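Non-structural protein NS1 (Murine minute virus, PDB 4R94) nicks the viral replication origin through its N-terminal metal-dependent endonuclease domain, the part in this structure, while the full-length protein also acts as an ATP-driven helicase. Local coordinates at residues Val10-Lys18 against Asp232-Leu240; Val87-Leu98 against Val116-Trp126. All blocks are in the same frame, centred on the assembly; numbering follows the deposited sequence.

Contact 1: Val10-Lys18 against Asp232-Leu240; sequences VLGATNWLK and DSGWKTNFL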
# COMPACT_ATOMS: atom_id res chain seq x y z
N VAL A 10 -16.39 3.53 14.63
CA VAL A 10 -15.19 3.91 15.36
C VAL A 10 -14.91 2.90 16.47
O VAL A 10 -13.77 2.43 16.62
CB VAL A 10 -15.33 5.34 15.93
CG1 VAL A 10 -14.26 5.62 16.99
CG2 VAL A 10 -15.29 6.37 14.81
N LEU A 11 -15.94 2.54 17.22
CA LEU A 11 -15.79 1.52 18.26
C LEU A 11 -15.33 0.19 17.66
O LEU A 11 -14.42 -0.46 18.19
CB LEU A 11 -17.10 1.32 19.02
CG LEU A 11 -17.56 2.46 19.92
CD1 LEU A 11 -18.93 2.13 20.50
CD2 LEU A 11 -16.56 2.68 21.03
N GLY A 12 -15.93 -0.20 16.54
CA GLY A 12 -15.61 -1.45 15.89
C GLY A 12 -14.17 -1.51 15.41
O GLY A 12 -13.49 -2.53 15.59
N ALA A 13 -13.71 -0.43 14.80
CA ALA A 13 -12.33 -0.36 14.33
C ALA A 13 -11.34 -0.42 15.50
O ALA A 13 -10.34 -1.16 15.45
CB ALA A 13 -12.11 0.91 13.52
N THR A 14 -11.62 0.34 16.56
CA THR A 14 -10.75 0.35 17.74
C THR A 14 -10.62 -1.06 18.34
O THR A 14 -9.51 -1.54 18.60
CB THR A 14 -11.29 1.32 18.82
OG1 THR A 14 -11.50 2.61 18.25
CG2 THR A 14 -10.28 1.43 19.97
N ASN A 15 -11.75 -1.73 18.52
CA ASN A 15 -11.76 -3.09 19.07
C ASN A 15 -11.02 -4.10 18.20
O ASN A 15 -10.29 -4.95 18.71
CB ASN A 15 -13.19 -3.56 19.32
CG ASN A 15 -13.84 -2.88 20.51
OD1 ASN A 15 -13.16 -2.46 21.45
ND2 ASN A 15 -15.16 -2.76 20.47
N TRP A 16 -11.22 -4.01 16.89
CA TRP A 16 -10.56 -4.91 15.96
C TRP A 16 -9.03 -4.76 16.02
O TRP A 16 -8.30 -5.75 16.02
CB TRP A 16 -11.09 -4.64 14.54
CG TRP A 16 -10.65 -5.58 13.46
CD1 TRP A 16 -11.24 -6.78 13.11
CD2 TRP A 16 -9.59 -5.37 12.52
NE1 TRP A 16 -10.58 -7.33 12.04
CE2 TRP A 16 -9.56 -6.49 11.66
CE3 TRP A 16 -8.65 -4.35 12.33
CZ2 TRP A 16 -8.63 -6.62 10.63
CZ3 TRP A 16 -7.72 -4.49 11.31
CH2 TRP A 16 -7.72 -5.61 10.48
N LEU A 17 -8.56 -3.51 16.10
CA LEU A 17 -7.13 -3.26 16.15
C LEU A 17 -6.55 -3.68 17.50
O LEU A 17 -5.46 -4.24 17.55
CB LEU A 17 -6.82 -1.79 15.88
CG LEU A 17 -7.13 -1.27 14.48
CD1 LEU A 17 -7.06 0.26 14.46
CD2 LEU A 17 -6.17 -1.88 13.46
N LYS A 18 -7.27 -3.41 18.57
CA LYS A 18 -6.78 -3.74 19.90
C LYS A 18 -6.64 -5.26 20.08
O LYS A 18 -5.71 -5.73 20.71
CB LYS A 18 -7.68 -3.15 20.99
CG LYS A 18 -6.98 -3.00 22.33
CD LYS A 18 -5.85 -1.97 22.25
CE LYS A 18 -5.18 -1.77 23.59
NZ LYS A 18 -4.18 -0.67 23.56
N ASP A 232 -8.02 -2.28 5.27
CA ASP A 232 -7.50 -3.42 5.99
C ASP A 232 -8.34 -4.66 5.74
O ASP A 232 -9.41 -4.58 5.13
CB ASP A 232 -7.42 -3.11 7.50
CG ASP A 232 -8.77 -2.75 8.08
OD1 ASP A 232 -9.65 -3.63 8.11
OD2 ASP A 232 -8.94 -1.59 8.52
N SER A 233 -7.84 -5.79 6.21
CA SER A 233 -8.43 -7.09 5.89
C SER A 233 -9.80 -7.29 6.54
O SER A 233 -10.54 -8.21 6.17
CB SER A 233 -7.46 -8.21 6.31
OG SER A 233 -7.04 -8.03 7.65
N GLY A 234 -10.14 -6.41 7.48
CA GLY A 234 -11.45 -6.44 8.12
C GLY A 234 -12.42 -5.36 7.65
O GLY A 234 -13.53 -5.23 8.20
N TRP A 235 -12.02 -4.60 6.63
CA TRP A 235 -12.75 -3.40 6.18
C TRP A 235 -13.13 -2.48 7.34
O TRP A 235 -14.21 -1.86 7.34
CB TRP A 235 -14.00 -3.79 5.36
CG TRP A 235 -13.64 -4.37 4.02
CD1 TRP A 235 -13.16 -5.63 3.77
CD2 TRP A 235 -13.72 -3.72 2.74
NE1 TRP A 235 -12.94 -5.80 2.43
CE2 TRP A 235 -13.27 -4.64 1.77
CE3 TRP A 235 -14.13 -2.45 2.33
CZ2 TRP A 235 -13.23 -4.34 0.41
CZ3 TRP A 235 -14.08 -2.14 0.97
CH2 TRP A 235 -13.62 -3.08 0.03
N LYS A 236 -12.23 -2.36 8.32
CA LYS A 236 -12.51 -1.60 9.54
C LYS A 236 -12.11 -0.13 9.46
O LYS A 236 -12.89 0.74 9.87
CB LYS A 236 -11.81 -2.26 10.73
CG LYS A 236 -12.33 -3.66 11.03
CD LYS A 236 -13.70 -3.59 11.67
CE LYS A 236 -14.32 -4.98 11.78
NZ LYS A 236 -15.67 -4.92 12.41
N THR A 237 -10.92 0.15 8.94
CA THR A 237 -10.48 1.54 8.87
C THR A 237 -10.84 2.22 7.54
O THR A 237 -10.82 3.44 7.47
CB THR A 237 -8.94 1.68 9.08
OG1 THR A 237 -8.23 1.01 8.03
CG2 THR A 237 -8.53 1.08 10.42
N ASN A 238 -11.20 1.42 6.53
CA ASN A 238 -11.41 1.91 5.16
C ASN A 238 -12.21 3.18 5.07
O ASN A 238 -11.80 4.15 4.44
CB ASN A 238 -12.14 0.87 4.29
CG ASN A 238 -11.37 -0.41 4.11
OD1 ASN A 238 -10.86 -0.99 5.06
ND2 ASN A 238 -11.32 -0.89 2.87
N PHE A 239 -13.39 3.17 5.68
CA PHE A 239 -14.34 4.26 5.44
C PHE A 239 -14.21 5.39 6.44
O PHE A 239 -14.97 6.35 6.39
CB PHE A 239 -15.78 3.72 5.46
CG PHE A 239 -16.09 2.71 4.38
CD1 PHE A 239 -15.25 2.52 3.29
CD2 PHE A 239 -17.25 1.96 4.46
CE1 PHE A 239 -15.56 1.58 2.30
CE2 PHE A 239 -17.57 1.02 3.48
CZ PHE A 239 -16.73 0.83 2.40
N LEU A 240 -13.23 5.31 7.34
CA LEU A 240 -13.08 6.35 8.36
C LEU A 240 -12.54 7.67 7.81
O LEU A 240 -11.55 7.70 7.08
CB LEU A 240 -12.16 5.86 9.48
CG LEU A 240 -12.57 4.59 10.22
CD1 LEU A 240 -11.59 4.31 11.37
CD2 LEU A 240 -14.00 4.72 10.73
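The indole of Trp16 lies against the loop 232-240, with Lys236 and Asp232 over the same face of the ring system. Lys236 supplies a CH-pi contact: its CG sits 3.7 Å from the centroid of the five-membered ring of Trp16, over the face. A bend at chi2 (-73°) turns the rest of the lysine chain back across the pyrrole side, where CE comes to 3.8 Å from Trp16 CD1. Over the six-membered ring the partner is a carboxylate, its plane turned 26° from the indole, and Asp232 OD1 stands 3.6 Å from Trp16 CH2. Ser233 OG meets the rim of the benzo ring near its plane, 3.7 Å from Trp16 CZ2; this hydroxyl is hydrogen-bonded to the backbone N of Trp114 on strand 112-121.

Apolar packing flanks the indole. One turn earlier along helix 8-19, the methyl CB of Ala13 rests 4.1 Å from Leu240 CD1 and also touches the backbone O of Lys236; just after Trp16, Leu17 reaches Thr237 with the end of its side chain. Leu240 and Leu17 both extend this packing to helix 242-252.

Hydrogen bonds within the loop fix the surface that Trp16 meets. Asp232 OD1 accepts from Gly234 N through its anti lone pair and, on the syn side, from Lys236 N in a nearly straight bond (2.9 Å, 177°). Its OD2 takes both Thr237 N and Thr237 OG1, so four hydrogen bonds, two to each oxygen, fix the carboxylate's rotation against the indole face.

The Asp232 OD1 to Gly234 N bond makes an Asx turn, overlapping a type I beta turn from Asp232 to Trp235, at the exit of strand 227-232; the N-terminal helix of the nickase domain packs on this turn.

Contact 2: Val87-Leu98 against Val116-Trp126; sequences VFIFDSLVKKCL and VQHEWGKDQGW. With MG (magnesium ion), chain B.
His118 on strand 112-121 donates from NE2 to Asp91 OD1 on helix 81-104, a buried hydrogen bond of 2.8 Å and 160°. The acceptor lies almost in the imidazole plane, whereas the donor meets the carboxylate on its anti side, with the two planes 58° apart. With CG anti to the backbone N, the end of Asp91 swings towards the strand, within range of His118 NE2. The other oxygen, OD2, forms a salt bridge with Lys95 NZ, which also bonds Ser231 OG on strand 227-232. At the far side of the imidazole, ND1 accepts from Trp126 NE1 at 3.0 Å, close to the planes of both rings. Bonds at both nitrogens thus fix the ring's rotation, consistent with a neutral ring protonated at NE2.

The helix here runs across one face of the central antiparallel sheet of the HUH nickase fold, its axis 10.1 Å from that of strand 116-121. Glu119, the residue after His118, supplies OE1 to the magnesium ion at 2.1 Å; His127 and His129 of the neighbouring strand and three waters complete the site. Glu119 OE2 accepts from Gln117 NE2 and pairs with Lys214, so the oxygen not bound to the metal is held by an amide and a lysine.

Aromatic and apolar contacts fill the rest. Phe90 stacks face to face on the six-membered ring of Trp126, centroids 4.2 Å apart and planes at 27°. Val87 straddles two rings: CG1 lies over the His118 face, 4.0 Å from its centroid, and CG2 touches Trp126 CD1. Val116 on the strand sets CG1 3.5 Å from Asp91 OD1, beside the histidine's acceptor, and turns CG2 to Lys95 CE and Leu98 CD1 farther along the helix.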
# COMPACT_ATOMS: atom_id res chain seq x y z
N VAL A 87 -3.85 6.40 -7.80
CA VAL A 87 -3.81 5.77 -6.47
C VAL A 87 -4.80 4.59 -6.41
O VAL A 87 -4.49 3.54 -5.84
CB VAL A 87 -4.12 6.77 -5.36
CG1 VAL A 87 -4.36 6.06 -4.04
CG2 VAL A 87 -2.96 7.76 -5.22
N PHE A 88 -5.97 4.75 -7.02
CA PHE A 88 -6.95 3.66 -7.05
C PHE A 88 -6.41 2.45 -7.82
O PHE A 88 -6.54 1.30 -7.38
CB PHE A 88 -8.27 4.10 -7.70
CG PHE A 88 -8.94 5.23 -6.98
CD1 PHE A 88 -8.66 5.49 -5.65
CD2 PHE A 88 -9.84 6.04 -7.65
CE1 PHE A 88 -9.27 6.54 -4.99
CE2 PHE A 88 -10.47 7.09 -7.00
CZ PHE A 88 -10.18 7.34 -5.67
N ILE A 89 -5.80 2.72 -8.97
CA ILE A 89 -5.15 1.67 -9.73
C ILE A 89 -4.05 1.01 -8.90
O ILE A 89 -3.99 -0.20 -8.83
CB ILE A 89 -4.57 2.22 -11.04
CG1 ILE A 89 -5.74 2.57 -11.99
CG2 ILE A 89 -3.63 1.19 -11.69
CD1 ILE A 89 -5.33 3.32 -13.24
N PHE A 90 -3.19 1.79 -8.25
CA PHE A 90 -2.11 1.17 -7.48
C PHE A 90 -2.67 0.33 -6.32
O PHE A 90 -2.12 -0.72 -5.99
CB PHE A 90 -1.14 2.21 -6.94
CG PHE A 90 -0.17 2.73 -7.95
CD1 PHE A 90 0.27 1.94 -9.01
CD2 PHE A 90 0.33 4.03 -7.84
CE1 PHE A 90 1.19 2.43 -9.95
CE2 PHE A 90 1.25 4.51 -8.75
CZ PHE A 90 1.68 3.72 -9.81
N ASP A 91 -3.78 0.77 -5.72
CA ASP A 91 -4.38 -0.02 -4.63
C ASP A 91 -4.75 -1.40 -5.15
O ASP A 91 -4.45 -2.41 -4.52
CB ASP A 91 -5.60 0.69 -4.04
CG ASP A 91 -6.00 0.13 -2.69
OD1 ASP A 91 -5.16 0.20 -1.76
OD2 ASP A 91 -7.14 -0.37 -2.56
N SER A 92 -5.36 -1.44 -6.34
CA SER A 92 -5.72 -2.73 -6.92
C SER A 92 -4.49 -3.57 -7.24
O SER A 92 -4.50 -4.77 -7.01
CB SER A 92 -6.61 -2.56 -8.18
OG SER A 92 -5.91 -2.07 -9.32
N LEU A 93 -3.42 -2.96 -7.77
CA LEU A 93 -2.22 -3.70 -8.14
C LEU A 93 -1.45 -4.23 -6.94
O LEU A 93 -0.94 -5.37 -6.97
CB LEU A 93 -1.29 -2.83 -9.00
CG LEU A 93 -1.84 -2.41 -10.37
CD1 LEU A 93 -0.79 -1.54 -11.05
CD2 LEU A 93 -2.22 -3.61 -11.25
N VAL A 94 -1.32 -3.40 -5.90
CA VAL A 94 -0.68 -3.83 -4.66
C VAL A 94 -1.39 -5.06 -4.10
O VAL A 94 -0.76 -6.08 -3.79
CB VAL A 94 -0.66 -2.70 -3.63
CG1 VAL A 94 -0.20 -3.23 -2.27
CG2 VAL A 94 0.28 -1.58 -4.10
N LYS A 95 -2.72 -4.97 -4.00
CA LYS A 95 -3.48 -6.07 -3.44
C LYS A 95 -3.42 -7.31 -4.33
O LYS A 95 -3.33 -8.42 -3.80
CB LYS A 95 -4.92 -5.63 -3.20
CG LYS A 95 -4.97 -4.65 -2.04
CD LYS A 95 -6.32 -4.02 -1.82
CE LYS A 95 -6.23 -3.11 -0.59
NZ LYS A 95 -7.52 -2.41 -0.35
N LYS A 96 -3.43 -7.13 -5.65
CA LYS A 96 -3.25 -8.26 -6.56
C LYS A 96 -1.94 -8.98 -6.24
O LYS A 96 -1.91 -10.21 -6.19
CB LYS A 96 -3.25 -7.82 -8.03
CG LYS A 96 -3.21 -8.98 -9.00
CD LYS A 96 -4.56 -9.66 -9.05
CE LYS A 96 -4.58 -10.76 -10.11
NZ LYS A 96 -5.93 -11.36 -10.22
N CYS A 97 -0.87 -8.22 -5.99
CA CYS A 97 0.42 -8.82 -5.69
C CYS A 97 0.37 -9.64 -4.40
O CYS A 97 0.88 -10.76 -4.34
CB CYS A 97 1.51 -7.76 -5.56
SG CYS A 97 1.90 -6.97 -7.12
N LEU A 98 -0.23 -9.05 -3.37
CA LEU A 98 -0.35 -9.72 -2.09
C LEU A 98 -1.14 -11.02 -2.27
O LEU A 98 -0.74 -12.07 -1.77
CB LEU A 98 -1.06 -8.83 -1.07
CG LEU A 98 -0.39 -7.51 -0.71
CD1 LEU A 98 -1.35 -6.69 0.15
CD2 LEU A 98 0.94 -7.74 -0.01
N VAL A 116 -3.25 -1.57 4.52
CA VAL A 116 -2.64 -0.88 3.40
C VAL A 116 -2.83 0.63 3.58
O VAL A 116 -3.94 1.06 3.91
CB VAL A 116 -3.29 -1.38 2.09
CG1 VAL A 116 -3.00 -0.46 0.91
CG2 VAL A 116 -2.84 -2.83 1.81
N GLN A 117 -1.78 1.43 3.40
CA GLN A 117 -1.95 2.89 3.45
C GLN A 117 -1.09 3.61 2.42
O GLN A 117 0.16 3.52 2.42
CB GLN A 117 -1.62 3.45 4.84
CG GLN A 117 -1.75 4.97 4.90
CD GLN A 117 -2.10 5.45 6.30
OE1 GLN A 117 -3.13 5.08 6.85
NE2 GLN A 117 -1.24 6.30 6.87
N HIS A 118 -1.77 4.33 1.53
CA HIS A 118 -1.10 5.13 0.51
C HIS A 118 -0.74 6.49 1.07
O HIS A 118 -1.58 7.15 1.67
CB HIS A 118 -1.99 5.34 -0.71
CG HIS A 118 -2.36 4.07 -1.40
ND1 HIS A 118 -1.70 3.61 -2.51
CD2 HIS A 118 -3.31 3.15 -1.11
CE1 HIS A 118 -2.25 2.47 -2.90
NE2 HIS A 118 -3.22 2.17 -2.06
N GLU A 119 0.50 6.89 0.82
CA GLU A 119 1.04 8.15 1.35
C GLU A 119 1.85 8.92 0.30
O GLU A 119 2.15 8.43 -0.79
CB GLU A 119 1.93 7.88 2.57
CG GLU A 119 1.21 7.20 3.72
CD GLU A 119 2.07 7.04 4.96
OE1 GLU A 119 3.32 7.11 4.87
OE2 GLU A 119 1.48 6.82 6.03
N TRP A 120 2.20 10.15 0.66
CA TRP A 120 3.02 10.99 -0.20
C TRP A 120 4.17 11.51 0.61
O TRP A 120 3.99 12.31 1.52
CB TRP A 120 2.21 12.16 -0.78
CG TRP A 120 2.97 12.93 -1.80
CD1 TRP A 120 3.84 13.97 -1.58
CD2 TRP A 120 2.93 12.73 -3.21
NE1 TRP A 120 4.35 14.41 -2.78
CE2 TRP A 120 3.80 13.67 -3.80
CE3 TRP A 120 2.25 11.83 -4.03
CZ2 TRP A 120 4.01 13.74 -5.17
CZ3 TRP A 120 2.44 11.91 -5.41
CH2 TRP A 120 3.32 12.86 -5.96
N GLY A 121 5.36 11.02 0.30
CA GLY A 121 6.55 11.42 1.04
C GLY A 121 7.13 12.70 0.49
O GLY A 121 7.04 12.98 -0.71
N LYS A 122 7.74 13.49 1.37
CA LYS A 122 8.37 14.74 0.99
C LYS A 122 9.36 14.56 -0.16
O LYS A 122 9.40 15.36 -1.10
CB LYS A 122 9.08 15.35 2.21
CG LYS A 122 10.04 16.48 1.87
CD LYS A 122 10.77 16.95 3.12
CE LYS A 122 11.96 17.84 2.77
NZ LYS A 122 11.56 19.01 1.94
N ASP A 123 10.15 13.49 -0.08
CA ASP A 123 11.18 13.22 -1.07
C ASP A 123 10.74 12.24 -2.17
O ASP A 123 10.89 12.52 -3.36
CB ASP A 123 12.44 12.71 -0.37
CG ASP A 123 13.03 13.74 0.60
OD1 ASP A 123 13.02 14.94 0.28
OD2 ASP A 123 13.50 13.34 1.69
N GLN A 124 10.17 11.11 -1.77
CA GLN A 124 9.85 10.04 -2.72
C GLN A 124 8.48 10.15 -3.38
O GLN A 124 8.23 9.50 -4.39
CB GLN A 124 9.94 8.67 -2.04
CG GLN A 124 8.83 8.40 -1.04
CD GLN A 124 8.93 7.03 -0.41
OE1 GLN A 124 9.01 6.02 -1.11
NE2 GLN A 124 8.95 6.99 0.93
N GLY A 125 7.57 10.94 -2.81
CA GLY A 125 6.24 11.06 -3.38
C GLY A 125 5.41 9.84 -3.05
O GLY A 125 5.49 9.33 -1.94
N TRP A 126 4.62 9.36 -4.02
CA TRP A 126 3.66 8.29 -3.74
C TRP A 126 4.36 7.01 -3.31
O TRP A 126 5.34 6.60 -3.92
CB TRP A 126 2.76 7.98 -4.94
CG TRP A 126 1.98 6.72 -4.66
CD1 TRP A 126 0.80 6.62 -3.98
CD2 TRP A 126 2.37 5.39 -5.00
NE1 TRP A 126 0.42 5.30 -3.89
CE2 TRP A 126 1.37 4.52 -4.50
CE3 TRP A 126 3.45 4.84 -5.70
CZ2 TRP A 126 1.44 3.12 -4.65
CZ3 TRP A 126 3.52 3.45 -5.86
CH2 TRP A 126 2.52 2.62 -5.33
MG MG B . 5.31 6.65 4.51
O HOH W 1 7.39 6.27 4.36
O HOH W 2 5.49 8.78 4.38
O HOH W 3 5.67 6.68 6.53

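How the contacts relate
Starting from the N terminus, helix 8-19 supplies the first half of contact 1, whose partner arrives only after 213 intervening residues, in the loop between strand 227-232 and helix 242-252. Contact 2 is nested wholly inside that long loop and closes a much shorter one, with 17 residues between segments 87-98 and 116-126. The centres of contact 1 and contact 2 are about 20 Å apart, and the two do not touch. Strand 227-232 pairs antiparallel with 112-121, so the sheet connects them: contact 2 ties helix 81-104 to the two neighbouring strands that carry the metal ligands, near the chain centre, whereas contact 1 joins the N-terminal helix to the loop leaving strand 227-232.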